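Local coordinates for protein sulfite dehydrogenase (Paracoccus pantotrophus, PDB 2XTS) that oxidises protein-bound sulfane sulfur in the Sox pathway, as the molybdenum-cofactor subunit of sulfane dehydrogenase SoxCD paired with a haem-bearing cytochrome, at residues 352-357 with 371-376; 290-295 with 344-349; 136-141 with 272-277; 309-314 with 327-332. All blocks are in the same frame, centred on the assembly; numbering follows the deposited sequence. Where two conformers were deposited one is given.

Contacts 1, 2 and 4 all belong to the dimerisation domain and reach the same antiparallel sheet, whereas contact 3 ties a helix of the molybdopterin-binding domain to a turn of the dimerisation domain. Contacts 2 and 3 are the more buried. Contact 2 centres on a carboxylate held by hydroxyl and amide groups, contact 3 on paired glutamine amides beside a bridging water. Contacts 1 and 4 are partly buried: the first joins loop backbones beside a helix start, the second a hairpin with a salt bridge at the subunit interface. Contacts 1 and 2 meet where Gln352 reaches Ala344, contacts 1 and 3 where Trp376 packs on Cys136, Ser272 and Pro273.

Contact 1 (352-357 with 371-376); sequences QPTKDA and NGIQTW. With GOL (glycerol), chain H.
Pro353 O, in the loop just before helix 355-362, receives Ile373 N at 2.9 Å in its carbonyl plane and takes a CA-H...O contact, Gly372 CA to Pro353 O 3.3 Å; the two backbones come nearest at the CA atoms of Lys355 and Gly372. The contact joins an N-capped helix to the loop leading into strand 375-378 of the dimerisation domain's antiparallel sheet. Gln352 is extended, CG anti to the backbone N (chi1 -171°), which carries its amide along the loop 371-374. Gln352 NE2 donates to Asn371 O at 2.9 Å; the acceptor lies in the plane of the Gln352 amide, but NE2 stands above the plane of the Asn371 carbonyl. The other end of the amide, OE1, accepts from Ser266 and from Ala344 N. A leucine in place of Gln352 would probably leave Asn371 O without this donor and Ser266 without its acceptor. Ile373 CD1 lies 4.0 Å from Thr354 CG2, while the Asn371 side chain crosses that of Pro353 at about a right angle, ND2 nearest Pro353 CD and held by Ala264 and Tyr350. Thr354 caps the helix, its OG1 accepting from Ala357 N. A glycerol, probably from the crystallisation liquor, bridges the segments: O1 takes Lys355 N at 2.9 Å, nearly straight at 173°, and gives its own proton to Ile373 O at 2.7 Å.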
loop_
_atom_site.group_PDB
_atom_site.type_symbol
_atom_site.label_atom_id
_atom_site.label_comp_id
_atom_site.label_asym_id
_atom_site.label_seq_id
_atom_site.Cartn_x
_atom_site.Cartn_y
_atom_site.Cartn_z
ATOM N N GLN A 352 23.380 -5.247 14.788
ATOM C CA GLN A 352 23.505 -6.202 13.704
ATOM C C GLN A 352 24.947 -6.698 13.551
ATOM O O GLN A 352 25.848 -5.905 13.353
ATOM C CB GLN A 352 23.023 -5.563 12.398
ATOM C CG GLN A 352 22.915 -6.525 11.246
ATOM C CD GLN A 352 22.626 -5.828 9.923
ATOM O OE1 GLN A 352 22.453 -4.612 9.874
ATOM N NE2 GLN A 352 22.560 -6.597 8.841
ATOM N N PRO A 353 25.146 -8.029 13.565
ATOM C CA PRO A 353 26.491 -8.583 13.485
ATOM C C PRO A 353 26.995 -8.725 12.055
ATOM O O PRO A 353 26.199 -8.773 11.107
ATOM C CB PRO A 353 26.324 -9.974 14.110
ATOM C CG PRO A 353 24.949 -10.378 13.730
ATOM C CD PRO A 353 24.159 -9.087 13.858
ATOM N N THR A 354 28.303 -8.873 11.902
ATOM C CA THR A 354 28.859 -9.290 10.626
ATOM C C THR A 354 28.547 -10.760 10.349
ATOM O O THR A 354 28.259 -11.538 11.264
ATOM C CB THR A 354 30.380 -9.110 10.558
ATOM O OG1 THR A 354 31.009 -9.945 11.539
ATOM C CG2 THR A 354 30.766 -7.660 10.741
ATOM N N LYS A 355 28.644 -11.139 9.087
ATOM C CA LYS A 355 28.519 -12.547 8.675
ATOM C C LYS A 355 29.556 -13.398 9.416
ATOM O O LYS A 355 29.262 -14.487 9.918
ATOM C CB LYS A 355 28.697 -12.708 7.152
ATOM C CG LYS A 355 27.697 -11.944 6.279
ATOM C CD LYS A 355 28.018 -12.086 4.786
ATOM C CE LYS A 355 27.340 -13.358 4.251
ATOM N NZ LYS A 355 27.466 -13.610 2.769
ATOM N N ASP A 356 30.781 -12.896 9.483
ATOM C CA ASP A 356 31.835 -13.622 10.174
ATOM C C ASP A 356 31.544 -13.791 11.664
ATOM O O ASP A 356 31.826 -14.840 12.224
ATOM C CB ASP A 356 33.174 -12.899 9.990
ATOM C CG ASP A 356 33.788 -13.128 8.633
ATOM O OD1 ASP A 356 33.398 -14.089 7.955
ATOM O OD2 ASP A 356 34.697 -12.346 8.258
ATOM N N ALA A 357 30.981 -12.770 12.306
ATOM C CA ALA A 357 30.640 -12.889 13.728
ATOM C C ALA A 357 29.576 -13.972 13.943
ATOM O O ALA A 357 29.620 -14.725 14.918
ATOM C CB ALA A 357 30.178 -11.543 14.318
ATOM N N ASN A 371 21.206 -12.709 9.458
ATOM C CA ASN A 371 21.071 -11.260 9.544
ATOM C C ASN A 371 22.414 -10.531 9.435
ATOM O O ASN A 371 22.512 -9.372 9.823
ATOM C CB ASN A 371 20.303 -10.808 10.790
ATOM C CG ASN A 371 20.979 -11.175 12.085
ATOM O OD1 ASN A 371 21.527 -12.266 12.245
ATOM N ND2 ASN A 371 20.923 -10.247 13.049
ATOM N N GLY A 372 23.434 -11.181 8.883
ATOM C CA GLY A 372 24.749 -10.574 8.779
ATOM C C GLY A 372 24.777 -9.318 7.914
ATOM O O GLY A 372 24.014 -9.151 6.971
ATOM N N ILE A 373 25.697 -8.418 8.246
ATOM C CA ILE A 373 25.912 -7.193 7.494
ATOM C C ILE A 373 26.259 -7.522 6.059
ATOM O O ILE A 373 27.143 -8.323 5.787
ATOM C CB ILE A 373 27.034 -6.336 8.153
ATOM C CG1 ILE A 373 26.565 -5.774 9.498
ATOM C CG2 ILE A 373 27.541 -5.219 7.264
ATOM C CD1 ILE A 373 27.705 -5.189 10.346
ATOM N N GLN A 374 25.551 -6.876 5.140
ATOM C CA GLN A 374 25.778 -6.987 3.709
ATOM C C GLN A 374 26.785 -5.932 3.246
ATOM O O GLN A 374 26.725 -4.781 3.681
ATOM C CB GLN A 374 24.440 -6.754 2.977
ATOM C CG GLN A 374 24.553 -6.762 1.458
ATOM C CD GLN A 374 24.959 -8.105 0.877
ATOM O OE1 GLN A 374 25.988 -8.247 0.184
ATOM N NE2 GLN A 374 24.182 -9.104 1.168
ATOM N N THR A 375 27.697 -6.319 2.364
ATOM C CA THR A 375 28.668 -5.410 1.775
ATOM C C THR A 375 28.404 -5.284 0.284
ATOM O O THR A 375 28.208 -6.290 -0.412
ATOM C CB THR A 375 30.081 -5.955 1.944
ATOM O OG1 THR A 375 30.324 -6.245 3.327
ATOM C CG2 THR A 375 31.146 -4.971 1.449
ATOM N N TRP A 376 28.409 -4.048 -0.211
ATOM C CA TRP A 376 28.414 -3.796 -1.651
ATOM C C TRP A 376 29.749 -3.182 -2.069
ATOM O O TRP A 376 30.191 -2.170 -1.496
ATOM C CB TRP A 376 27.340 -2.794 -2.098
ATOM C CG TRP A 376 25.928 -3.130 -1.771
ATOM C CD1 TRP A 376 25.030 -2.262 -1.227
ATOM C CD2 TRP A 376 25.213 -4.378 -1.958
ATOM N NE1 TRP A 376 23.818 -2.872 -1.070
ATOM C CE2 TRP A 376 23.899 -4.164 -1.512
ATOM C CE3 TRP A 376 25.542 -5.625 -2.497
ATOM C CZ2 TRP A 376 22.940 -5.162 -1.535
ATOM C CZ3 TRP A 376 24.586 -6.609 -2.534
ATOM C CH2 TRP A 376 23.310 -6.378 -2.057
HETATM C C1 GOL H . 30.594 -8.563 6.800
HETATM O O1 GOL H . 29.311 -9.108 7.181
HETATM C C2 GOL H . 31.744 -9.582 6.624
HETATM O O2 GOL H . 31.858 -10.480 7.726
HETATM C C3 GOL H . 31.566 -10.419 5.363
HETATM O O3 GOL H . 31.663 -9.626 4.217
HETATM O O HOH W 1 23.659 -4.964 6.293
#

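Contact 2 (290-295 with 344-349); sequences AWSGNG and AVDETG
Ser292 OG and Asp346 OD2 meet at 2.7 Å, the serine hydroxyl donating to the carboxylate where the chain leaves strands 282-291 and 338-346, which are not adjacent in the antiparallel sheet of the dimerisation domain, a domain of the E-set (immunoglobulin-like) class. An ST turn at Ser292 faces an Asx turn at Asp346, each within a type I beta turn. The serine hydroxyl sits anti to its own backbone N (chi1 -180°); besides donating across the contact, Ser292 OG accepts from Asn294 N at 3.0 Å, which ties it to its own turn. The hydroxyl approaches OD2 on the anti side, 24° out of the carboxylate plane. Asp346 OD1 turns back to its own loop and is gripped by Thr348 OG1 at 2.6 Å on the syn lone pair and by Thr348 N at 2.9 Å from the anti side. Three bonds therefore fix the rotation of this buried carboxylate. An alanine replacing Asp346 is likely to leave the Ser292 hydroxyl and both Thr348 donors without the carboxylate that accepts from them, and the 346-349 turn less firmly fixed. Thr348 CG2 touches Asn294 CB, while Glu347 reaches over Gly295 to bond with Arg296 N. At the strand end of the contact the methyl groups of Ala290 and Ala344 touch, with Ser266 of strand 265-270 packed against both. Ala290 CB and Ala344 CB stand 4.2 Å apart.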
loop_
_atom_site.group_PDB
_atom_site.type_symbol
_atom_site.label_atom_id
_atom_site.label_comp_id
_atom_site.label_asym_id
_atom_site.label_seq_id
_atom_site.Cartn_x
_atom_site.Cartn_y
_atom_site.Cartn_z
ATOM N N ALA A 290 15.897 -1.179 7.359
ATOM C CA ALA A 290 16.328 -1.813 8.610
ATOM C C ALA A 290 15.077 -2.299 9.336
ATOM O O ALA A 290 14.002 -1.702 9.182
ATOM C CB ALA A 290 17.088 -0.839 9.474
ATOM N N TRP A 291 15.209 -3.352 10.136
ATOM C CA TRP A 291 14.070 -3.923 10.825
ATOM C C TRP A 291 14.564 -4.848 11.939
ATOM O O TRP A 291 15.691 -5.323 11.891
ATOM C CB TRP A 291 13.161 -4.681 9.852
ATOM C CG TRP A 291 13.786 -5.839 9.134
ATOM C CD1 TRP A 291 13.672 -7.144 9.486
ATOM C CD2 TRP A 291 14.592 -5.820 7.940
ATOM N NE1 TRP A 291 14.337 -7.938 8.614
ATOM C CE2 TRP A 291 14.927 -7.158 7.660
ATOM C CE3 TRP A 291 15.074 -4.815 7.098
ATOM C CZ2 TRP A 291 15.685 -7.523 6.552
ATOM C CZ3 TRP A 291 15.827 -5.178 6.006
ATOM C CH2 TRP A 291 16.128 -6.523 5.742
ATOM N N SER A 292 13.721 -5.114 12.925
ATOM C CA SER A 292 14.042 -6.026 13.995
ATOM C C SER A 292 12.795 -6.656 14.575
ATOM O O SER A 292 11.836 -5.945 14.881
ATOM C CB SER A 292 14.745 -5.302 15.125
ATOM O OG SER A 292 15.047 -6.224 16.139
ATOM N N GLY A 293 12.840 -7.967 14.806
ATOM C CA GLY A 293 11.784 -8.643 15.507
ATOM C C GLY A 293 11.775 -8.396 16.993
ATOM O O GLY A 293 10.862 -8.814 17.670
ATOM N N ASN A 294 12.834 -7.771 17.505
ATOM C CA ASN A 294 12.954 -7.488 18.931
ATOM C C ASN A 294 12.538 -6.068 19.325
ATOM O O ASN A 294 12.701 -5.683 20.478
ATOM C CB ASN A 294 14.383 -7.799 19.392
ATOM C CG ASN A 294 14.669 -9.293 19.449
ATOM O OD1 ASN A 294 15.629 -9.786 18.832
ATOM N ND2 ASN A 294 13.834 -10.011 20.141
ATOM N N GLY A 295 11.936 -5.331 18.395
ATOM C CA GLY A 295 11.351 -4.040 18.701
ATOM C C GLY A 295 11.603 -3.002 17.639
ATOM O O GLY A 295 11.623 -3.325 16.440
ATOM N N ALA A 344 22.288 -2.124 11.598
ATOM C CA ALA A 344 21.138 -1.723 12.404
ATOM C C ALA A 344 21.356 -1.904 13.899
ATOM O O ALA A 344 22.058 -2.830 14.321
ATOM C CB ALA A 344 19.934 -2.524 11.999
ATOM N N VAL A 345 20.731 -1.042 14.695
ATOM C CA VAL A 345 20.701 -1.148 16.138
ATOM C C VAL A 345 19.245 -1.067 16.543
ATOM O O VAL A 345 18.496 -0.244 16.024
ATOM C CB VAL A 345 21.488 -0.014 16.814
ATOM C CG1 VAL A 345 21.487 -0.205 18.355
ATOM C CG2 VAL A 345 22.908 0.060 16.230
ATOM N N ASP A 346 18.808 -1.963 17.430
ATOM C CA ASP A 346 17.437 -1.906 17.914
ATOM C C ASP A 346 17.362 -1.453 19.372
ATOM O O ASP A 346 18.374 -1.277 20.044
ATOM C CB ASP A 346 16.646 -3.198 17.629
ATOM C CG ASP A 346 17.034 -4.371 18.483
ATOM O OD1 ASP A 346 17.459 -4.176 19.649
ATOM O OD2 ASP A 346 16.865 -5.507 17.983
ATOM N N GLU A 347 16.140 -1.274 19.857
ATOM C CA GLU A 347 15.919 -0.697 21.183
ATOM C C GLU A 347 16.417 -1.554 22.332
ATOM O O GLU A 347 16.500 -1.079 23.462
ATOM C CB GLU A 347 14.446 -0.364 21.392
ATOM C CG GLU A 347 13.549 -1.575 21.431
ATOM C CD GLU A 347 12.118 -1.177 21.707
ATOM O OE1 GLU A 347 11.303 -1.205 20.770
ATOM O OE2 GLU A 347 11.814 -0.779 22.863
ATOM N N THR A 348 16.707 -2.826 22.072
ATOM C CA THR A 348 17.307 -3.678 23.099
ATOM C C THR A 348 18.811 -3.450 23.235
ATOM O O THR A 348 19.433 -3.971 24.164
ATOM C CB THR A 348 17.086 -5.177 22.815
ATOM O OG1 THR A 348 17.917 -5.593 21.719
ATOM C CG2 THR A 348 15.591 -5.511 22.556
ATOM N N GLY A 349 19.400 -2.681 22.331
ATOM C CA GLY A 349 20.847 -2.455 22.283
ATOM C C GLY A 349 21.568 -3.406 21.337
ATOM O O GLY A 349 22.748 -3.276 21.102
#

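Contact 3 (136-141 with 272-277); sequences CQYTQG and SPQVPI
Gln137 and Gln274 hold each other through two hydrogen bonds, their side chains crossing at about a right angle with the amide planes 35° apart. Gln274 NE2 donates to Gln137 OE1 at 2.9 Å, on a lone pair in the carbonyl plane. The amide oxygen of Gln274 points the other way, toward the helix start, where Gln137 N reaches OE1 at 3.3 Å. An extended chain carries it there. The second kind of link is a water with four bonds: it accepts from Cys136 N at 3.0 Å and from Gln274 N, and donates to Ser272 OG at 2.7 Å and to Gln274 OE1; Ser272 OG is also hydrogen-bonded to Thr269 O. Packing is the third: Cys136 SG lies 3.8 Å from Ser272 OG, and Tyr138 CE2 3.7 Å from Gln274 NE2. The cytochrome chain joins here, Ala193 O of that chain accepting from both Tyr138 OH and Gln274 NE2, while Gln137 NE2 donates to Phe55 O and Lys38 O. Helix 136-140 of the molybdopterin-binding domain thus docks, through the backbone N-H groups of its first turn, on the type I beta turn Ser272 to Val275 of the dimerisation domain: an interdomain contact that the cytochrome subunit also touches.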
loop_
_atom_site.group_PDB
_atom_site.type_symbol
_atom_site.label_atom_id
_atom_site.label_comp_id
_atom_site.label_asym_id
_atom_site.label_seq_id
_atom_site.Cartn_x
_atom_site.Cartn_y
_atom_site.Cartn_z
ATOM N N CYS A 136 20.050 -7.142 -4.136
ATOM C CA CYS A 136 19.346 -7.243 -2.874
ATOM C C CYS A 136 17.933 -7.801 -3.027
ATOM O O CYS A 136 17.412 -8.368 -2.075
ATOM C CB CYS A 136 19.335 -5.914 -2.099
ATOM S SG CYS A 136 18.520 -4.554 -2.937
ATOM N N GLN A 137 17.314 -7.702 -4.200
ATOM C CA GLN A 137 16.048 -8.410 -4.410
ATOM C C GLN A 137 16.232 -9.884 -4.048
ATOM O O GLN A 137 15.372 -10.510 -3.407
ATOM C CB GLN A 137 15.620 -8.295 -5.875
ATOM C CG GLN A 137 14.405 -9.127 -6.205
ATOM C CD GLN A 137 13.648 -8.639 -7.416
ATOM O OE1 GLN A 137 14.240 -8.009 -8.295
ATOM N NE2 GLN A 137 12.351 -8.920 -7.462
ATOM N N TYR A 138 17.372 -10.449 -4.456
ATOM C CA TYR A 138 17.628 -11.886 -4.285
ATOM C C TYR A 138 18.171 -12.226 -2.902
ATOM O O TYR A 138 17.803 -13.230 -2.313
ATOM C CB TYR A 138 18.588 -12.389 -5.388
ATOM C CG TYR A 138 18.070 -12.036 -6.747
ATOM C CD1 TYR A 138 16.981 -12.698 -7.281
ATOM C CD2 TYR A 138 18.620 -11.002 -7.466
ATOM C CE1 TYR A 138 16.468 -12.345 -8.501
ATOM C CE2 TYR A 138 18.089 -10.619 -8.680
ATOM C CZ TYR A 138 17.026 -11.311 -9.198
ATOM O OH TYR A 138 16.464 -10.953 -10.394
ATOM N N THR A 139 19.094 -11.414 -2.403
ATOM C CA THR A 139 19.755 -11.747 -1.154
ATOM C C THR A 139 19.023 -11.248 0.100
ATOM O O THR A 139 19.296 -11.739 1.196
ATOM C CB THR A 139 21.243 -11.289 -1.181
ATOM O OG1 THR A 139 21.359 -9.912 -1.545
ATOM C CG2 THR A 139 22.032 -12.097 -2.178
ATOM N N GLN A 140 18.048 -10.331 -0.056
ATOM C CA GLN A 140 17.272 -9.810 1.058
ATOM C C GLN A 140 15.770 -9.693 0.778
ATOM O O GLN A 140 15.044 -9.223 1.641
ATOM C CB GLN A 140 17.839 -8.458 1.529
ATOM C CG GLN A 140 19.135 -8.504 2.364
ATOM C CD GLN A 140 20.402 -8.591 1.511
ATOM O OE1 GLN A 140 20.396 -8.291 0.324
ATOM N NE2 GLN A 140 21.506 -8.942 2.140
ATOM N N GLY A 141 15.315 -10.082 -0.409
ATOM C CA GLY A 141 13.952 -9.790 -0.816
ATOM C C GLY A 141 12.864 -10.779 -0.435
ATOM O O GLY A 141 11.740 -10.629 -0.874
ATOM N N SER A 272 23.055 -0.666 -5.272
ATOM C CA SER A 272 23.089 -2.109 -5.073
ATOM C C SER A 272 23.321 -2.725 -6.458
ATOM O O SER A 272 23.299 -2.004 -7.455
ATOM C CB SER A 272 21.801 -2.617 -4.399
ATOM O OG SER A 272 20.671 -2.402 -5.238
ATOM N N PRO A 273 23.507 -4.054 -6.553
ATOM C CA PRO A 273 23.864 -4.584 -7.880
ATOM C C PRO A 273 22.869 -4.306 -9.010
ATOM O O PRO A 273 23.291 -4.127 -10.143
ATOM C CB PRO A 273 24.008 -6.086 -7.626
ATOM C CG PRO A 273 24.498 -6.135 -6.191
ATOM C CD PRO A 273 23.720 -5.045 -5.480
ATOM N N GLN A 274 21.574 -4.277 -8.710
ATOM C CA GLN A 274 20.555 -3.958 -9.697
ATOM C C GLN A 274 20.353 -2.460 -9.867
ATOM O O GLN A 274 19.519 -2.067 -10.671
ATOM C CB GLN A 274 19.211 -4.565 -9.269
ATOM C CG GLN A 274 19.155 -6.084 -9.237
ATOM C CD GLN A 274 18.040 -6.568 -8.344
ATOM O OE1 GLN A 274 18.117 -6.421 -7.122
ATOM N NE2 GLN A 274 16.974 -7.125 -8.947
ATOM N N VAL A 275 21.026 -1.634 -9.066
ATOM C CA VAL A 275 20.875 -0.185 -9.080
ATOM C C VAL A 275 22.275 0.447 -9.158
ATOM O O VAL A 275 22.794 1.019 -8.190
ATOM C CB VAL A 275 20.133 0.334 -7.825
ATOM C CG1 VAL A 275 19.792 1.827 -7.986
ATOM C CG2 VAL A 275 18.892 -0.468 -7.539
ATOM N N PRO A 276 22.928 0.299 -10.308
ATOM C CA PRO A 276 24.242 0.919 -10.498
ATOM C C PRO A 276 24.190 2.430 -10.501
ATOM O O PRO A 276 23.134 3.014 -10.755
ATOM C CB PRO A 276 24.642 0.427 -11.882
ATOM C CG PRO A 276 23.353 0.211 -12.578
ATOM C CD PRO A 276 22.468 -0.361 -11.532
ATOM N N ILE A 277 25.324 3.052 -10.205
ATOM C CA ILE A 277 25.442 4.496 -10.287
ATOM C C ILE A 277 25.796 4.845 -11.721
ATOM O O ILE A 277 26.904 4.560 -12.155
ATOM C CB ILE A 277 26.524 5.034 -9.343
ATOM C CG1 ILE A 277 26.335 4.493 -7.926
ATOM C CG2 ILE A 277 26.515 6.565 -9.375
ATOM C CD1 ILE A 277 27.492 4.862 -7.002
HETATM O O HOH W 2 20.293 -4.917 -6.129
#

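Contact 4 (309-314 with 327-332); sequences NWTTAR and FHLDID
Asp330 OD2 is gripped by both terminal nitrogens of Arg314, NH1 at 2.9 Å and NH2 at 3.1 Å, in an end-on salt bridge that converges on one oxygen. The guanidinium and carboxylate planes are 35° apart: NH1 meets OD2 from above the carboxylate plane, NH2 on the syn side. Arg314 gets there with CG between its backbone N and carbonyl carbon (chi1 73°) and the chain extended to NE, bringing one face of the guanidinium over His328 CB. Asp330 OD1 accepts from a water at 2.7 Å. NH2 of Arg314 has a further acceptor in Arg111 O of the second subunit, whose Pro110 packs on Arg314 and Asp330. The backbones of Arg314 and His328 exchange two bonds, Arg314 N to His328 O at 3.0 Å and His328 N to Arg314 O at 2.9 Å. Ala313 CB packs against Phe327 CD1 at 4.0 Å and faces Leu329 CB, and the Thr311 and Leu329 side chains cross at about a right angle, CG2 meeting CD1. The antiparallel hydrogen-bonded pair of Arg314 and His328 joins strands 311-316 and 325-333 as a beta hairpin in the sheet of the dimerisation domain, where the salt bridge faces the other subunit.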
loop_
_atom_site.group_PDB
_atom_site.type_symbol
_atom_site.label_atom_id
_atom_site.label_comp_id
_atom_site.label_asym_id
_atom_site.label_seq_id
_atom_site.Cartn_x
_atom_site.Cartn_y
_atom_site.Cartn_z
ATOM N N ASN A 309 35.097 2.737 9.237
ATOM C CA ASN A 309 34.488 3.939 9.785
ATOM C C ASN A 309 33.014 3.998 9.464
ATOM O O ASN A 309 32.584 3.607 8.369
ATOM C CB ASN A 309 35.150 5.195 9.254
ATOM C CG ASN A 309 36.630 5.265 9.598
ATOM O OD1 ASN A 309 37.484 4.888 8.784
ATOM N ND2 ASN A 309 36.924 5.697 10.799
ATOM N N TRP A 310 32.254 4.452 10.444
ATOM C CA TRP A 310 30.798 4.491 10.355
ATOM C C TRP A 310 30.258 5.884 10.563
ATOM O O TRP A 310 30.794 6.634 11.355
ATOM C CB TRP A 310 30.198 3.576 11.423
ATOM C CG TRP A 310 30.581 2.131 11.274
ATOM C CD1 TRP A 310 31.659 1.502 11.826
ATOM C CD2 TRP A 310 29.879 1.136 10.526
ATOM N NE1 TRP A 310 31.675 0.191 11.466
ATOM C CE2 TRP A 310 30.603 -0.060 10.651
ATOM C CE3 TRP A 310 28.720 1.148 9.739
ATOM C CZ2 TRP A 310 30.196 -1.241 10.053
ATOM C CZ3 TRP A 310 28.324 -0.033 9.132
ATOM C CH2 TRP A 310 29.070 -1.210 9.288
ATOM N N THR A 311 29.158 6.182 9.879
ATOM C CA THR A 311 28.394 7.427 10.021
ATOM C C THR A 311 26.931 7.049 10.251
ATOM O O THR A 311 26.369 6.226 9.526
ATOM C CB THR A 311 28.485 8.276 8.729
ATOM O OG1 THR A 311 29.865 8.543 8.428
ATOM C CG2 THR A 311 27.733 9.583 8.845
ATOM N N THR A 312 26.315 7.644 11.252
ATOM C CA THR A 312 24.919 7.384 11.546
ATOM C C THR A 312 24.067 8.034 10.456
ATOM O O THR A 312 24.208 9.207 10.150
ATOM C CB THR A 312 24.544 7.816 12.973
ATOM O OG1 THR A 312 25.391 7.114 13.900
ATOM C CG2 THR A 312 23.074 7.529 13.250
ATOM N N ALA A 313 23.218 7.216 9.846
ATOM C CA ALA A 313 22.270 7.650 8.818
ATOM C C ALA A 313 21.074 8.274 9.515
ATOM O O ALA A 313 20.985 8.284 10.751
ATOM C CB ALA A 313 21.828 6.439 7.968
ATOM N N ARG A 314 20.141 8.807 8.733
ATOM C CA ARG A 314 18.875 9.271 9.319
ATOM C C ARG A 314 17.754 8.290 9.012
ATOM O O ARG A 314 17.791 7.623 7.975
ATOM C CB ARG A 314 18.517 10.678 8.854
ATOM C CG ARG A 314 18.039 10.791 7.431
ATOM C CD ARG A 314 17.730 12.240 7.069
ATOM N NE ARG A 314 17.283 12.331 5.683
ATOM C CZ ARG A 314 18.094 12.328 4.628
ATOM N NH1 ARG A 314 19.408 12.212 4.772
ATOM N NH2 ARG A 314 17.587 12.395 3.403
ATOM N N PHE A 327 16.011 4.164 5.936
ATOM C CA PHE A 327 17.110 5.074 6.279
ATOM C C PHE A 327 17.755 5.653 5.047
ATOM O O PHE A 327 17.720 5.064 3.962
ATOM C CB PHE A 327 18.191 4.403 7.164
ATOM C CG PHE A 327 18.979 3.308 6.482
ATOM C CD1 PHE A 327 20.149 3.595 5.786
ATOM C CD2 PHE A 327 18.566 1.986 6.552
ATOM C CE1 PHE A 327 20.866 2.581 5.163
ATOM C CE2 PHE A 327 19.292 0.963 5.932
ATOM C CZ PHE A 327 20.431 1.257 5.242
ATOM N N HIS A 328 18.354 6.832 5.227
ATOM C CA HIS A 328 19.056 7.527 4.160
ATOM C C HIS A 328 20.344 8.139 4.662
ATOM O O HIS A 328 20.424 8.597 5.800
ATOM C CB HIS A 328 18.246 8.673 3.574
ATOM C CG HIS A 328 17.005 8.243 2.867
ATOM N ND1 HIS A 328 16.985 7.671 1.613
ATOM C CD2 HIS A 328 15.713 8.344 3.251
ATOM C CE1 HIS A 328 15.731 7.402 1.278
ATOM N NE2 HIS A 328 14.943 7.800 2.257
ATOM N N LEU A 329 21.335 8.161 3.782
ATOM C CA LEU A 329 22.555 8.937 3.993
ATOM C C LEU A 329 22.915 9.546 2.657
ATOM O O LEU A 329 23.044 8.842 1.657
ATOM C CB LEU A 329 23.722 8.083 4.517
ATOM C CG LEU A 329 25.032 8.826 4.839
ATOM C CD1 LEU A 329 24.895 9.597 6.148
ATOM C CD2 LEU A 329 26.252 7.929 4.890
ATOM N N ASP A 330 23.034 10.875 2.634
ATOM C CA ASP A 330 23.411 11.579 1.435
ATOM C C ASP A 330 24.899 11.823 1.450
ATOM O O ASP A 330 25.425 12.347 2.428
ATOM C CB ASP A 330 22.615 12.868 1.356
ATOM C CG ASP A 330 21.116 12.595 1.295
ATOM O OD1 ASP A 330 20.705 11.953 0.306
ATOM O OD2 ASP A 330 20.359 13.034 2.203
ATOM N N ILE A 331 25.573 11.435 0.370
ATOM C CA ILE A 331 27.022 11.681 0.245
ATOM C C ILE A 331 27.368 12.407 -1.049
ATOM O O ILE A 331 26.536 12.563 -1.942
ATOM C CB ILE A 331 27.852 10.365 0.372
ATOM C CG1 ILE A 331 27.692 9.470 -0.870
ATOM C CG2 ILE A 331 27.482 9.625 1.656
ATOM C CD1 ILE A 331 28.767 8.371 -0.989
ATOM N N ASP A 332 28.625 12.843 -1.139
ATOM C CA ASP A 332 29.164 13.420 -2.355
ATOM C C ASP A 332 30.197 12.429 -2.889
ATOM O O ASP A 332 31.310 12.356 -2.376
ATOM C CB ASP A 332 29.782 14.784 -2.016
ATOM C CG ASP A 332 30.264 15.547 -3.230
ATOM O OD1 ASP A 332 30.328 14.981 -4.336
ATOM O OD2 ASP A 332 30.598 16.741 -3.059
HETATM O O HOH W 3 18.172 11.028 0.800
#